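Local coordinates for protein RNA silencing suppressor p19 (Tomato bushy stunt virus, PDB 4J39) that binds double-stranded RNA as a homodimer and, probably by gauging duplex length like a caliper, suppresses RNA silencing by sequestering siRNAs, at residues Glu13-Thr18 and Lys49-Tyr54; Glu39-Gly44 and Cys88-Arg93; Arg63-Trp68 and Ser118-Leu123. One frame throughout, in Å; residues are numbered along the deposited sequence.

Overall arrangement
From the N terminus, residues 13-18 lead into helix 17-26, and interaction 1 closes the first loop by joining them to strand 46-53, an outermost strand of the four-stranded antiparallel sheet in this chain. Before that loop ends, strand 36-43 has already opened interaction 2, so these two cross; residues 88-93 close interaction 2 at the sheet's centre. Interaction 3 follows interaction 1 in series but crosses interaction 2, running from residues 63-68 to helix 108-124. Glu39 links the contacts: its backbone pairs with Arg50 of interaction 1, and its carboxylate meets Ser67 and Lys119 of interaction 3. Glu13 and Arg63 bridge interactions 1 and 3.

Interaction 1 of 3, residues Glu13-Thr18 and Lys49-Tyr54. With SO4 (sulfate ion), chain C; SO4 (sulfate ion), chain D; nucleotides of chain B; nucleotides of chain E.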
loop_
_atom_site.group_PDB
_atom_site.type_symbol
_atom_site.label_atom_id
_atom_site.label_comp_id
_atom_site.label_asym_id
_atom_site.label_seq_id
_atom_site.Cartn_x
_atom_site.Cartn_y
_atom_site.Cartn_z
ATOM N N GLU A 13 3.348 21.374 -5.738
ATOM C CA GLU A 13 4.518 21.643 -6.543
ATOM C C GLU A 13 4.394 21.069 -7.929
ATOM O O GLU A 13 5.388 20.727 -8.646
ATOM C CB GLU A 13 5.815 21.148 -5.859
ATOM C CG GLU A 13 6.057 21.883 -4.470
ATOM C CD GLU A 13 7.083 21.290 -3.573
ATOM O OE1 GLU A 13 7.591 20.188 -3.910
ATOM O OE2 GLU A 13 7.311 21.851 -2.409
ATOM N N SER A 14 3.141 20.926 -8.385
ATOM C CA SER A 14 2.963 20.409 -9.754
ATOM C C SER A 14 3.705 21.223 -10.783
ATOM O O SER A 14 3.634 22.446 -10.818
ATOM C CB SER A 14 1.428 20.459 -10.163
ATOM O OG SER A 14 0.730 19.593 -9.326
ATOM N N PRO A 15 4.362 20.555 -11.778
ATOM C CA PRO A 15 4.998 21.309 -12.797
ATOM C C PRO A 15 4.040 21.739 -13.926
ATOM O O PRO A 15 3.059 21.013 -14.146
ATOM C CB PRO A 15 5.898 20.269 -13.513
ATOM C CG PRO A 15 5.392 18.990 -13.147
ATOM C CD PRO A 15 4.663 19.115 -11.853
ATOM N N SER A 16 4.311 22.869 -14.569
ATOM C CA SER A 16 3.536 23.304 -15.716
ATOM C C SER A 16 3.807 22.278 -16.809
ATOM O O SER A 16 4.779 21.513 -16.837
ATOM C CB SER A 16 3.925 24.683 -16.225
ATOM O OG SER A 16 5.281 24.648 -16.703
ATOM N N TRP A 17 2.930 22.278 -17.790
ATOM C CA TRP A 17 3.211 21.393 -18.946
ATOM C C TRP A 17 4.549 21.660 -19.646
ATOM O O TRP A 17 5.281 20.744 -19.961
ATOM C CB TRP A 17 2.042 21.583 -19.924
ATOM C CG TRP A 17 2.124 20.547 -21.076
ATOM C CD1 TRP A 17 2.755 19.325 -21.090
ATOM C CD2 TRP A 17 1.465 20.677 -22.366
ATOM N NE1 TRP A 17 2.565 18.704 -22.327
ATOM C CE2 TRP A 17 1.770 19.508 -23.109
ATOM C CE3 TRP A 17 0.680 21.684 -22.939
ATOM C CZ2 TRP A 17 1.297 19.292 -24.422
ATOM C CZ3 TRP A 17 0.165 21.468 -24.265
ATOM C CH2 TRP A 17 0.502 20.291 -24.975
ATOM N N THR A 18 4.922 22.922 -19.790
ATOM C CA THR A 18 6.232 23.261 -20.327
ATOM C C THR A 18 7.391 22.783 -19.466
ATOM O O THR A 18 8.358 22.205 -19.966
ATOM C CB THR A 18 6.360 24.748 -20.587
ATOM O OG1 THR A 18 5.332 25.172 -21.530
ATOM C CG2 THR A 18 7.815 25.152 -21.029
ATOM N N LYS A 49 -4.704 16.504 -2.727
ATOM C CA LYS A 49 -3.598 15.946 -3.558
ATOM C C LYS A 49 -2.359 16.809 -3.554
ATOM O O LYS A 49 -2.432 18.041 -3.509
ATOM C CB LYS A 49 -4.006 15.748 -4.977
ATOM C CG LYS A 49 -5.091 14.696 -5.241
ATOM C CD LYS A 49 -5.587 14.744 -6.723
ATOM C CE LYS A 49 -6.743 13.672 -6.976
ATOM N NZ LYS A 49 -6.784 13.230 -8.422
ATOM N N ARG A 50 -1.162 16.180 -3.644
ATOM C CA ARG A 50 0.062 16.923 -3.784
ATOM C C ARG A 50 0.998 16.264 -4.816
ATOM O O ARG A 50 1.109 15.004 -4.825
ATOM C CB ARG A 50 0.886 17.114 -2.463
ATOM C CG ARG A 50 0.325 17.981 -1.398
ATOM C CD ARG A 50 0.395 19.418 -1.856
ATOM N NE ARG A 50 -0.169 20.334 -0.848
ATOM C CZ ARG A 50 -1.454 20.657 -0.761
ATOM N NH1 ARG A 50 -2.380 20.097 -1.535
ATOM N NH2 ARG A 50 -1.809 21.526 0.147
ATOM N N TYR A 51 1.615 17.060 -5.653
ATOM C CA TYR A 51 2.826 16.648 -6.373
ATOM C C TYR A 51 3.965 17.369 -5.678
ATOM O O TYR A 51 3.923 18.587 -5.553
ATOM C CB TYR A 51 2.763 17.051 -7.811
ATOM C CG TYR A 51 3.868 16.455 -8.642
ATOM C CD1 TYR A 51 5.133 17.018 -8.681
ATOM C CD2 TYR A 51 3.618 15.355 -9.382
ATOM C CE1 TYR A 51 6.135 16.421 -9.504
ATOM C CE2 TYR A 51 4.581 14.735 -10.147
ATOM C CZ TYR A 51 5.867 15.263 -10.166
ATOM O OH TYR A 51 6.795 14.694 -10.997
ATOM N N LEU A 52 5.015 16.634 -5.245
ATOM C CA LEU A 52 6.114 17.226 -4.450
ATOM C C LEU A 52 7.442 16.803 -5.160
ATOM O O LEU A 52 7.576 15.627 -5.538
ATOM C CB LEU A 52 6.095 16.732 -3.061
ATOM C CG LEU A 52 4.943 17.299 -2.156
ATOM C CD1 LEU A 52 4.895 16.521 -0.844
ATOM C CD2 LEU A 52 4.977 18.804 -2.086
ATOM N N ARG A 53 8.363 17.766 -5.231
ATOM C CA ARG A 53 9.695 17.542 -5.890
ATOM C C ARG A 53 10.474 16.686 -4.996
ATOM O O ARG A 53 10.525 16.887 -3.779
ATOM C CB ARG A 53 10.403 18.870 -6.198
ATOM C CG ARG A 53 9.517 19.848 -6.939
ATOM C CD ARG A 53 9.004 19.156 -8.199
ATOM N NE ARG A 53 8.029 20.021 -8.932
ATOM C CZ ARG A 53 8.371 20.873 -9.853
ATOM N NH1 ARG A 53 7.485 21.650 -10.460
ATOM N NH2 ARG A 53 9.666 20.854 -10.317
ATOM N N TYR A 54 11.260 15.795 -5.596
ATOM C CA TYR A 54 11.939 14.812 -4.824
ATOM C C TYR A 54 13.139 14.353 -5.640
ATOM O O TYR A 54 12.981 13.925 -6.772
ATOM C CB TYR A 54 11.117 13.604 -4.364
ATOM C CG TYR A 54 11.940 12.538 -3.637
ATOM C CD1 TYR A 54 12.593 12.803 -2.417
ATOM C CD2 TYR A 54 12.010 11.220 -4.156
ATOM C CE1 TYR A 54 13.317 11.846 -1.797
ATOM C CE2 TYR A 54 12.706 10.232 -3.493
ATOM C CZ TYR A 54 13.410 10.557 -2.333
ATOM O OH TYR A 54 14.130 9.504 -1.748
HETATM S S SO4 C . -5.503 21.719 -0.566
HETATM O O1 SO4 C . -4.895 20.398 -0.126
HETATM O O2 SO4 C . -6.816 21.867 0.129
HETATM O O3 SO4 C . -5.697 21.692 -1.965
HETATM O O4 SO4 C . -4.597 22.711 -0.165
HETATM S S SO4 D . 4.651 28.081 -17.831
HETATM O O1 SO4 D . 3.311 27.575 -18.209
HETATM O O2 SO4 D . 5.575 26.962 -17.750
HETATM O O3 SO4 D . 5.188 29.071 -18.744
HETATM O O4 SO4 D . 4.386 28.608 -16.500
ATOM P P G B 19 -5.164 21.503 -28.273
ATOM O OP1 G B 19 -5.437 22.523 -29.317
ATOM O OP2 G B 19 -4.128 20.476 -28.544
ATOM O "O5'" G B 19 -4.741 22.295 -26.938
ATOM C "C5'" G B 19 -5.679 22.897 -26.049
ATOM C "C4'" G B 19 -4.908 23.177 -24.773
ATOM O "O4'" G B 19 -5.031 22.013 -23.908
ATOM C "C3'" G B 19 -3.395 23.363 -24.951
ATOM O "O3'" G B 19 -3.012 24.671 -25.351
ATOM C "C2'" G B 19 -2.934 23.085 -23.540
ATOM O "O2'" G B 19 -3.135 24.204 -22.734
ATOM C "C1'" G B 19 -3.869 21.934 -23.122
ATOM N N9 G B 19 -3.170 20.664 -23.290
ATOM C C8 G B 19 -3.066 19.845 -24.392
ATOM N N7 G B 19 -2.287 18.805 -24.190
ATOM C C5 G B 19 -1.859 18.960 -22.844
ATOM C C6 G B 19 -1.033 18.147 -22.036
ATOM O O6 G B 19 -0.472 17.087 -22.329
ATOM N N1 G B 19 -0.850 18.695 -20.742
ATOM C C2 G B 19 -1.433 19.846 -20.276
ATOM N N2 G B 19 -1.160 20.206 -19.001
ATOM N N3 G B 19 -2.232 20.635 -21.026
ATOM C C4 G B 19 -2.395 20.106 -22.291
ATOM O OP3 C E 1 4.103 11.877 -13.114
ATOM P P C E 1 5.182 12.727 -13.679
ATOM O OP1 C E 1 6.333 12.696 -12.742
ATOM O OP2 C E 1 5.400 12.402 -15.153
ATOM O "O5'" C E 1 4.634 14.219 -13.525
ATOM C "C5'" C E 1 3.288 14.508 -13.971
ATOM C "C4'" C E 1 2.901 15.978 -13.879
ATOM O "O4'" C E 1 3.470 16.774 -14.959
ATOM C "C3'" C E 1 1.425 16.167 -14.000
ATOM O "O3'" C E 1 0.789 15.880 -12.756
ATOM C "C2'" C E 1 1.343 17.630 -14.477
ATOM O "O2'" C E 1 1.625 18.627 -13.479
ATOM C "C1'" C E 1 2.444 17.600 -15.513
ATOM N N1 C E 1 2.045 17.026 -16.901
ATOM C C2 C E 1 1.296 17.798 -17.772
ATOM O O2 C E 1 0.963 18.915 -17.410
ATOM N N3 C E 1 0.962 17.308 -19.033
ATOM C C4 C E 1 1.353 16.073 -19.375
ATOM N N4 C E 1 1.022 15.615 -20.611
ATOM C C5 C E 1 2.120 15.254 -18.491
ATOM C C6 C E 1 2.427 15.774 -17.269
#
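Glu13 docks against Leu52 and Arg53 of strand 46-53, fastening the linker to helix 17-26, whose first turn caps the RNA duplex, onto an outermost strand of the antiparallel sheet of the p19 core. The tight part surrounds Glu13. Glu13 N donates to Tyr51 O (2.9 Å), and Arg53 N meets Glu13 OE1 at 2.9 Å in a nearly straight bond (171°). A bend in the Arg53 chain (chi2 -55°) brings the guanidinium side-on to Glu13 O, which lies in its plane and accepts from both NE (2.7 Å) and NH1 (2.9 Å). Salt bridges from Arg53 to Glu19 and from Glu13 to Arg63 extend this network. Next along the linker, Pro15 CD sits over one face of the Tyr51 ring, 4.1 Å from its centroid, as a CH-pi contact.

Toward the RNA and solvent the contact loosens. Ser14 OG turns to Asp12, and beyond Pro15 the chain leaves the strand. Exposed Ser16, the N-cap of the helix, bonds a sulfate, while Trp17 lays its indole over the base of G19 of chain B. Tyr51 spans both regions: at its ring edge, OH bonds OP1 of the 5' phosphate of C1 of chain E at 2.7 Å.

Interaction 2 of 3, residues Glu39-Gly44 and Cys88-Arg93; sequences ESWGFG and CTYSIR. With SO4 (sulfate ion), chain F; nucleotides of chain B.
Tyr90 and Trp41 face each other as a non-hydrogen-bonded pair of two antiparallel strands, flanked by the hydrogen-bonded pairs Ser40-Ser91 and Gly42-Thr89. Tyr90 CB lies almost squarely over the six-membered ring of Trp41, 3.6 Å from its centroid, in a CH-pi contact. With CG anti to the backbone N (chi1 173°), the ring then runs along the neighbouring strand toward Glu39. Tyr90 CD1 approaches Trp41 NE1 to 3.5 Å from over the indole face, the two ring systems tilted 49° apart, and also lies 3.2 Å from Ser40 O. Tyr90 CE1 passes Glu39 CB at 3.8 Å. At the tip, Tyr90 OH donates to Glu39 OE2 (2.6 Å), which accepts on its anti lone pair, with the carboxylate plane turned 75° from the ring. Farther along, Cys88 SG meets the edge of the Phe43 ring.

The other face carries Ser40, Thr89 and Ser91, which pack against RNA phosphate and sugars; a water joins Ser40 OG to Thr89 O. Arg93 NH1 there bonds phosphate oxygens of both U12 and G13 of chain B. These central strands lie between strands 46-53 and 97-104, and helix 108-124 covers the Tyr90 face through Ala115 and Lys119.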
loop_
_atom_site.group_PDB
_atom_site.type_symbol
_atom_site.label_atom_id
_atom_site.label_comp_id
_atom_site.label_asym_id
_atom_site.label_seq_id
_atom_site.Cartn_x
_atom_site.Cartn_y
_atom_site.Cartn_z
ATOM N N GLU A 39 0.958 12.234 -4.104
ATOM C CA GLU A 39 0.391 11.566 -3.017
ATOM C C GLU A 39 -0.982 12.236 -2.807
ATOM O O GLU A 39 -1.161 13.357 -3.327
ATOM C CB GLU A 39 1.206 11.705 -1.655
ATOM C CG GLU A 39 1.500 13.153 -1.172
ATOM C CD GLU A 39 2.371 13.289 0.096
ATOM O OE1 GLU A 39 2.735 14.443 0.301
ATOM O OE2 GLU A 39 2.582 12.244 0.741
ATOM N N SER A 40 -1.826 11.532 -2.150
ATOM C CA SER A 40 -3.193 11.998 -1.845
ATOM C C SER A 40 -3.792 11.413 -0.597
ATOM O O SER A 40 -3.462 10.316 -0.156
ATOM C CB SER A 40 -4.056 11.714 -3.089
ATOM O OG SER A 40 -4.254 10.364 -3.183
ATOM N N TRP A 41 -4.686 12.176 0.060
ATOM C CA TRP A 41 -5.441 11.755 1.166
ATOM C C TRP A 41 -6.944 12.014 0.874
ATOM O O TRP A 41 -7.269 13.101 0.390
ATOM C CB TRP A 41 -5.145 12.500 2.390
ATOM C CG TRP A 41 -3.958 11.982 3.301
ATOM C CD1 TRP A 41 -2.717 12.486 3.385
ATOM C CD2 TRP A 41 -4.031 10.890 4.176
ATOM N NE1 TRP A 41 -2.013 11.775 4.282
ATOM C CE2 TRP A 41 -2.759 10.746 4.765
ATOM C CE3 TRP A 41 -5.005 9.970 4.481
ATOM C CZ2 TRP A 41 -2.526 9.767 5.642
ATOM C CZ3 TRP A 41 -4.735 8.938 5.341
ATOM C CH2 TRP A 41 -3.470 8.883 5.937
ATOM N N GLY A 42 -7.710 10.961 1.053
ATOM C CA GLY A 42 -9.163 10.949 0.836
ATOM C C GLY A 42 -9.870 10.613 2.121
ATOM O O GLY A 42 -9.531 9.643 2.822
ATOM N N PHE A 43 -10.937 11.412 2.425
ATOM C CA PHE A 43 -11.818 11.233 3.561
ATOM C C PHE A 43 -13.269 11.300 3.114
ATOM O O PHE A 43 -13.719 12.360 2.667
ATOM C CB PHE A 43 -11.588 12.234 4.683
ATOM C CG PHE A 43 -10.116 12.536 4.967
ATOM C CD1 PHE A 43 -9.579 13.759 4.661
ATOM C CD2 PHE A 43 -9.316 11.562 5.540
ATOM C CE1 PHE A 43 -8.190 14.033 4.849
ATOM C CE2 PHE A 43 -7.931 11.818 5.779
ATOM C CZ PHE A 43 -7.390 13.042 5.474
ATOM N N GLY A 44 -13.930 10.167 3.138
ATOM C CA GLY A 44 -15.229 10.016 2.427
ATOM C C GLY A 44 -15.098 10.437 0.983
ATOM O O GLY A 44 -14.256 9.868 0.235
ATOM N N CYS A 88 -11.312 6.083 4.558
ATOM C CA CYS A 88 -10.136 6.947 4.479
ATOM C C CYS A 88 -9.003 6.269 3.740
ATOM O O CYS A 88 -8.896 5.053 3.863
ATOM C CB CYS A 88 -9.540 7.231 5.840
ATOM S SG CYS A 88 -10.699 8.106 7.002
ATOM N N THR A 89 -8.322 7.020 2.889
ATOM C CA THR A 89 -7.334 6.457 1.980
ATOM C C THR A 89 -6.149 7.341 1.739
ATOM O O THR A 89 -6.271 8.556 1.437
ATOM C CB THR A 89 -7.939 6.105 0.572
ATOM O OG1 THR A 89 -9.008 5.206 0.696
ATOM C CG2 THR A 89 -6.989 5.376 -0.275
ATOM N N TYR A 90 -4.927 6.751 1.854
ATOM C CA TYR A 90 -3.735 7.473 1.460
ATOM C C TYR A 90 -3.159 6.763 0.219
ATOM O O TYR A 90 -3.175 5.505 0.190
ATOM C CB TYR A 90 -2.663 7.430 2.610
ATOM C CG TYR A 90 -1.379 8.024 2.152
ATOM C CD1 TYR A 90 -1.189 9.393 1.901
ATOM C CD2 TYR A 90 -0.282 7.193 1.852
ATOM C CE1 TYR A 90 -0.021 9.950 1.532
ATOM C CE2 TYR A 90 0.917 7.694 1.385
ATOM C CZ TYR A 90 1.100 9.059 1.189
ATOM O OH TYR A 90 2.245 9.630 0.788
ATOM N N SER A 91 -2.761 7.483 -0.784
ATOM C CA SER A 91 -2.064 6.929 -1.945
ATOM C C SER A 91 -0.826 7.658 -2.258
ATOM O O SER A 91 -0.748 8.871 -2.123
ATOM C CB SER A 91 -2.967 7.055 -3.106
ATOM O OG SER A 91 -2.773 5.965 -4.016
ATOM N N ILE A 92 0.200 6.955 -2.742
ATOM C CA ILE A 92 1.386 7.558 -3.204
ATOM C C ILE A 92 1.868 6.788 -4.505
ATOM O O ILE A 92 1.692 5.541 -4.562
ATOM C CB ILE A 92 2.544 7.539 -2.169
ATOM C CG1 ILE A 92 3.734 8.293 -2.722
ATOM C CG2 ILE A 92 2.730 6.137 -1.535
ATOM C CD1 ILE A 92 4.831 8.502 -1.563
ATOM N N ARG A 93 2.331 7.516 -5.501
ATOM C CA ARG A 93 2.864 6.952 -6.688
ATOM C C ARG A 93 4.249 7.549 -7.008
ATOM O O ARG A 93 4.450 8.800 -6.998
ATOM C CB ARG A 93 1.901 7.169 -7.845
ATOM C CG ARG A 93 2.522 6.738 -9.144
ATOM C CD ARG A 93 1.570 6.257 -10.092
ATOM N NE ARG A 93 2.206 5.789 -11.338
ATOM C CZ ARG A 93 1.537 5.228 -12.332
ATOM N NH1 ARG A 93 0.225 5.056 -12.216
ATOM N NH2 ARG A 93 2.148 4.879 -13.450
HETATM S S SO4 F . 4.995 6.733 -13.553
HETATM O O1 SO4 F . 4.997 6.728 -12.016
HETATM O O2 SO4 F . 4.690 5.475 -14.261
HETATM O O3 SO4 F . 4.024 7.685 -14.136
HETATM O O4 SO4 F . 6.365 7.050 -13.950
ATOM P P G B 13 -0.513 2.195 -14.154
ATOM O OP1 G B 13 0.989 2.172 -14.270
ATOM O OP2 G B 13 -1.260 3.459 -14.296
ATOM O "O5'" G B 13 -1.075 1.160 -15.242
ATOM C "C5'" G B 13 -0.506 -0.123 -15.352
ATOM C "C4'" G B 13 -1.277 -0.963 -16.341
ATOM O "O4'" G B 13 -2.567 -1.210 -15.779
ATOM C "C3'" G B 13 -1.616 -0.332 -17.708
ATOM O "O3'" G B 13 -0.475 -0.449 -18.567
ATOM C "C2'" G B 13 -2.772 -1.196 -18.158
ATOM O "O2'" G B 13 -2.393 -2.482 -18.544
ATOM C "C1'" G B 13 -3.520 -1.269 -16.840
ATOM N N9 G B 13 -4.487 -0.220 -16.609
ATOM C C8 G B 13 -4.377 0.894 -15.844
ATOM N N7 G B 13 -5.471 1.639 -15.813
ATOM C C5 G B 13 -6.322 0.981 -16.693
ATOM C C6 G B 13 -7.661 1.313 -17.164
ATOM O O6 G B 13 -8.379 2.257 -16.841
ATOM N N1 G B 13 -8.199 0.377 -18.100
ATOM C C2 G B 13 -7.529 -0.715 -18.577
ATOM N N2 G B 13 -8.189 -1.473 -19.499
ATOM N N3 G B 13 -6.269 -1.038 -18.179
ATOM C C4 G B 13 -5.741 -0.153 -17.199
ATOM P P U B 12 -2.827 5.054 -9.804
ATOM O OP1 U B 12 -1.456 5.651 -9.703
ATOM O OP2 U B 12 -3.730 5.940 -10.466
ATOM O "O5'" U B 12 -2.804 3.623 -10.486
ATOM C "C5'" U B 12 -1.918 2.586 -9.977
ATOM C "C4'" U B 12 -2.090 1.282 -10.709
ATOM O "O4'" U B 12 -3.453 0.846 -10.477
ATOM C "C3'" U B 12 -2.068 1.372 -12.237
ATOM O "O3'" U B 12 -0.792 1.405 -12.800
ATOM C "C2'" U B 12 -2.732 0.056 -12.589
ATOM O "O2'" U B 12 -1.966 -1.099 -12.288
ATOM C "C1'" U B 12 -3.890 0.145 -11.625
ATOM N N1 U B 12 -5.118 0.866 -12.049
ATOM C C2 U B 12 -5.990 0.171 -12.839
ATOM O O2 U B 12 -5.738 -0.925 -13.285
ATOM N N3 U B 12 -7.157 0.852 -13.152
ATOM C C4 U B 12 -7.589 2.107 -12.794
ATOM O O4 U B 12 -8.722 2.477 -13.170
ATOM C C5 U B 12 -6.633 2.791 -11.939
ATOM C C6 U B 12 -5.462 2.149 -11.624
HETATM O O HOH W 1 -6.104 9.008 -1.540
#

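Interaction 3 of 3, residues Arg63-Trp68 and Ser118-Leu123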
loop_
_atom_site.group_PDB
_atom_site.type_symbol
_atom_site.label_atom_id
_atom_site.label_comp_id
_atom_site.label_asym_id
_atom_site.label_seq_id
_atom_site.Cartn_x
_atom_site.Cartn_y
_atom_site.Cartn_z
ATOM N N ARG A 63 12.559 16.597 3.743
ATOM C CA ARG A 63 11.686 17.703 3.439
ATOM C C ARG A 63 10.294 17.113 3.094
ATOM O O ARG A 63 9.275 17.517 3.640
ATOM C CB ARG A 63 12.207 18.486 2.284
ATOM C CG ARG A 63 11.323 19.725 1.888
ATOM C CD ARG A 63 11.786 20.432 0.663
ATOM N NE ARG A 63 11.344 19.723 -0.566
ATOM C CZ ARG A 63 10.137 19.926 -1.095
ATOM N NH1 ARG A 63 9.311 20.873 -0.619
ATOM N NH2 ARG A 63 9.761 19.277 -2.252
ATOM N N VAL A 64 10.282 16.147 2.185
ATOM C CA VAL A 64 8.938 15.649 1.688
ATOM C C VAL A 64 8.171 14.772 2.723
ATOM O O VAL A 64 6.927 14.666 2.701
ATOM C CB VAL A 64 8.990 15.008 0.261
ATOM C CG1 VAL A 64 9.637 15.890 -0.783
ATOM C CG2 VAL A 64 9.785 13.597 0.310
ATOM N N LEU A 65 8.883 14.047 3.626
ATOM C CA LEU A 65 8.301 13.331 4.701
ATOM C C LEU A 65 7.591 14.323 5.630
ATOM O O LEU A 65 6.718 13.921 6.401
ATOM C CB LEU A 65 9.426 12.585 5.354
ATOM C CG LEU A 65 9.661 11.132 5.100
ATOM C CD1 LEU A 65 8.619 10.220 4.411
ATOM C CD2 LEU A 65 11.077 10.549 5.326
ATOM N N GLY A 66 7.953 15.620 5.556
ATOM C CA GLY A 66 7.284 16.658 6.408
ATOM C C GLY A 66 5.961 17.104 5.803
ATOM O O GLY A 66 5.318 17.981 6.348
ATOM N N SER A 67 5.514 16.505 4.695
ATOM C CA SER A 67 4.305 17.115 3.969
ATOM C C SER A 67 2.993 16.843 4.693
ATOM O O SER A 67 1.954 17.542 4.460
ATOM C CB SER A 67 4.272 16.634 2.519
ATOM O OG SER A 67 3.915 15.334 2.504
ATOM N N TRP A 68 2.968 15.884 5.590
ATOM C CA TRP A 68 1.875 15.575 6.466
ATOM C C TRP A 68 2.299 14.814 7.670
ATOM O O TRP A 68 3.307 14.123 7.641
ATOM C CB TRP A 68 0.695 14.860 5.703
ATOM C CG TRP A 68 1.071 13.519 5.119
ATOM C CD1 TRP A 68 1.519 13.288 3.856
ATOM C CD2 TRP A 68 1.087 12.296 5.806
ATOM N NE1 TRP A 68 1.779 11.930 3.711
ATOM C CE2 TRP A 68 1.557 11.290 4.893
ATOM C CE3 TRP A 68 0.701 11.893 7.066
ATOM C CZ2 TRP A 68 1.663 9.925 5.290
ATOM C CZ3 TRP A 68 0.798 10.602 7.455
ATOM C CH2 TRP A 68 1.271 9.617 6.562
ATOM N N SER A 118 5.002 3.382 4.418
ATOM C CA SER A 118 4.932 3.099 2.950
ATOM C C SER A 118 5.633 4.132 2.112
ATOM O O SER A 118 6.366 3.854 1.156
ATOM C CB SER A 118 3.448 3.090 2.528
ATOM O OG SER A 118 2.723 1.979 3.051
ATOM N N LYS A 119 5.351 5.374 2.470
ATOM C CA LYS A 119 5.935 6.508 1.797
ATOM C C LYS A 119 7.498 6.400 1.905
ATOM O O LYS A 119 8.162 6.578 0.949
ATOM C CB LYS A 119 5.485 7.862 2.433
ATOM C CG LYS A 119 6.033 9.061 1.786
ATOM C CD LYS A 119 5.403 10.333 2.472
ATOM C CE LYS A 119 5.746 11.635 1.856
ATOM N NZ LYS A 119 4.866 12.759 2.449
ATOM N N GLN A 120 7.963 6.312 3.100
ATOM C CA GLN A 120 9.442 6.186 3.314
ATOM C C GLN A 120 10.081 5.031 2.445
ATOM O O GLN A 120 11.016 5.297 1.692
ATOM C CB GLN A 120 9.688 5.852 4.797
ATOM C CG GLN A 120 9.349 6.987 5.836
ATOM C CD GLN A 120 9.130 6.547 7.323
ATOM O OE1 GLN A 120 8.875 7.388 8.159
ATOM N NE2 GLN A 120 9.256 5.255 7.637
ATOM N N GLU A 121 9.458 3.869 2.417
ATOM C CA GLU A 121 10.069 2.705 1.724
ATOM C C GLU A 121 10.016 2.889 0.239
ATOM O O GLU A 121 10.976 2.584 -0.482
ATOM C CB GLU A 121 9.375 1.419 2.190
ATOM C CG GLU A 121 9.447 1.271 3.795
ATOM C CD GLU A 121 10.339 0.148 4.454
ATOM O OE1 GLU A 121 10.192 -1.072 4.123
ATOM O OE2 GLU A 121 11.125 0.543 5.356
ATOM N N LEU A 122 8.906 3.468 -0.270
ATOM C CA LEU A 122 8.838 3.721 -1.703
ATOM C C LEU A 122 9.843 4.726 -2.225
ATOM O O LEU A 122 10.498 4.560 -3.273
ATOM C CB LEU A 122 7.374 4.190 -2.074
ATOM C CG LEU A 122 7.133 4.351 -3.534
ATOM C CD1 LEU A 122 7.511 3.098 -4.453
ATOM C CD2 LEU A 122 5.616 4.782 -3.834
ATOM N N LEU A 123 9.988 5.817 -1.476
ATOM C CA LEU A 123 10.870 6.901 -1.847
ATOM C C LEU A 123 12.371 6.461 -1.705
ATOM O O LEU A 123 13.209 6.963 -2.429
ATOM C CB LEU A 123 10.540 8.155 -1.035
ATOM C CG LEU A 123 9.145 8.766 -1.284
ATOM C CD1 LEU A 123 8.968 10.084 -0.323
ATOM C CD2 LEU A 123 8.973 9.042 -2.778
HETATM O O HOH W 2 4.648 12.645 5.291
#
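Leu65 and Gln120 bring the two backbones closest, with CA atoms 7.4 Å apart, where the chain running on from helix 58-65 turns through Gly66 N to Arg63 O and Ser67 N to Val64 O bonds and passes alongside helix 108-124. Lys119 carries most of the contact. Every torsion of its side chain is extended, starting with CG anti to the backbone N (chi1 -179°), which sends the amino group straight from the long helix into the turn. There Lys119 NZ donates to Val64 O at 2.8 Å, tilted 32° from the carbonyl plane, while Ser67 N reaches the same oxygen from the opposite face. Lys119 NZ also gives a hydrogen bond to a water at 2.9 Å; this water donates in turn to Leu65 O and Trp68 O, and rests over one face of the Trp68 ring.

Both helices belong to one layer of the two-layer alpha/beta fold of the p19 core, packed on the sheet face turned away from the RNA, and Val64, Lys119 and Leu123 all touch Phe37 of strand 36-43. From that strand Glu39 completes the polar cluster: OE2 forms a salt bridge with Lys119 NZ, and OE1 bonds Ser67 OG. The carboxylate probably helps to keep the buried lysine charged. Trp68 NE1, 3.4 Å from Lys119 NZ, is a second donor and makes a weak bond to Glu39 OE2 instead.

Apolar atoms line the shaft of the lysine. Leu65 CD1 packs 3.8 Å from Lys119 CD, the two side chains running past each other in opposite directions, and also touches Gln120 CG. One turn on, Leu123 CD1 meets Val64 CG2 at 3.7 Å. On the same long helix, Leu122 packs against Met114 of the second subunit.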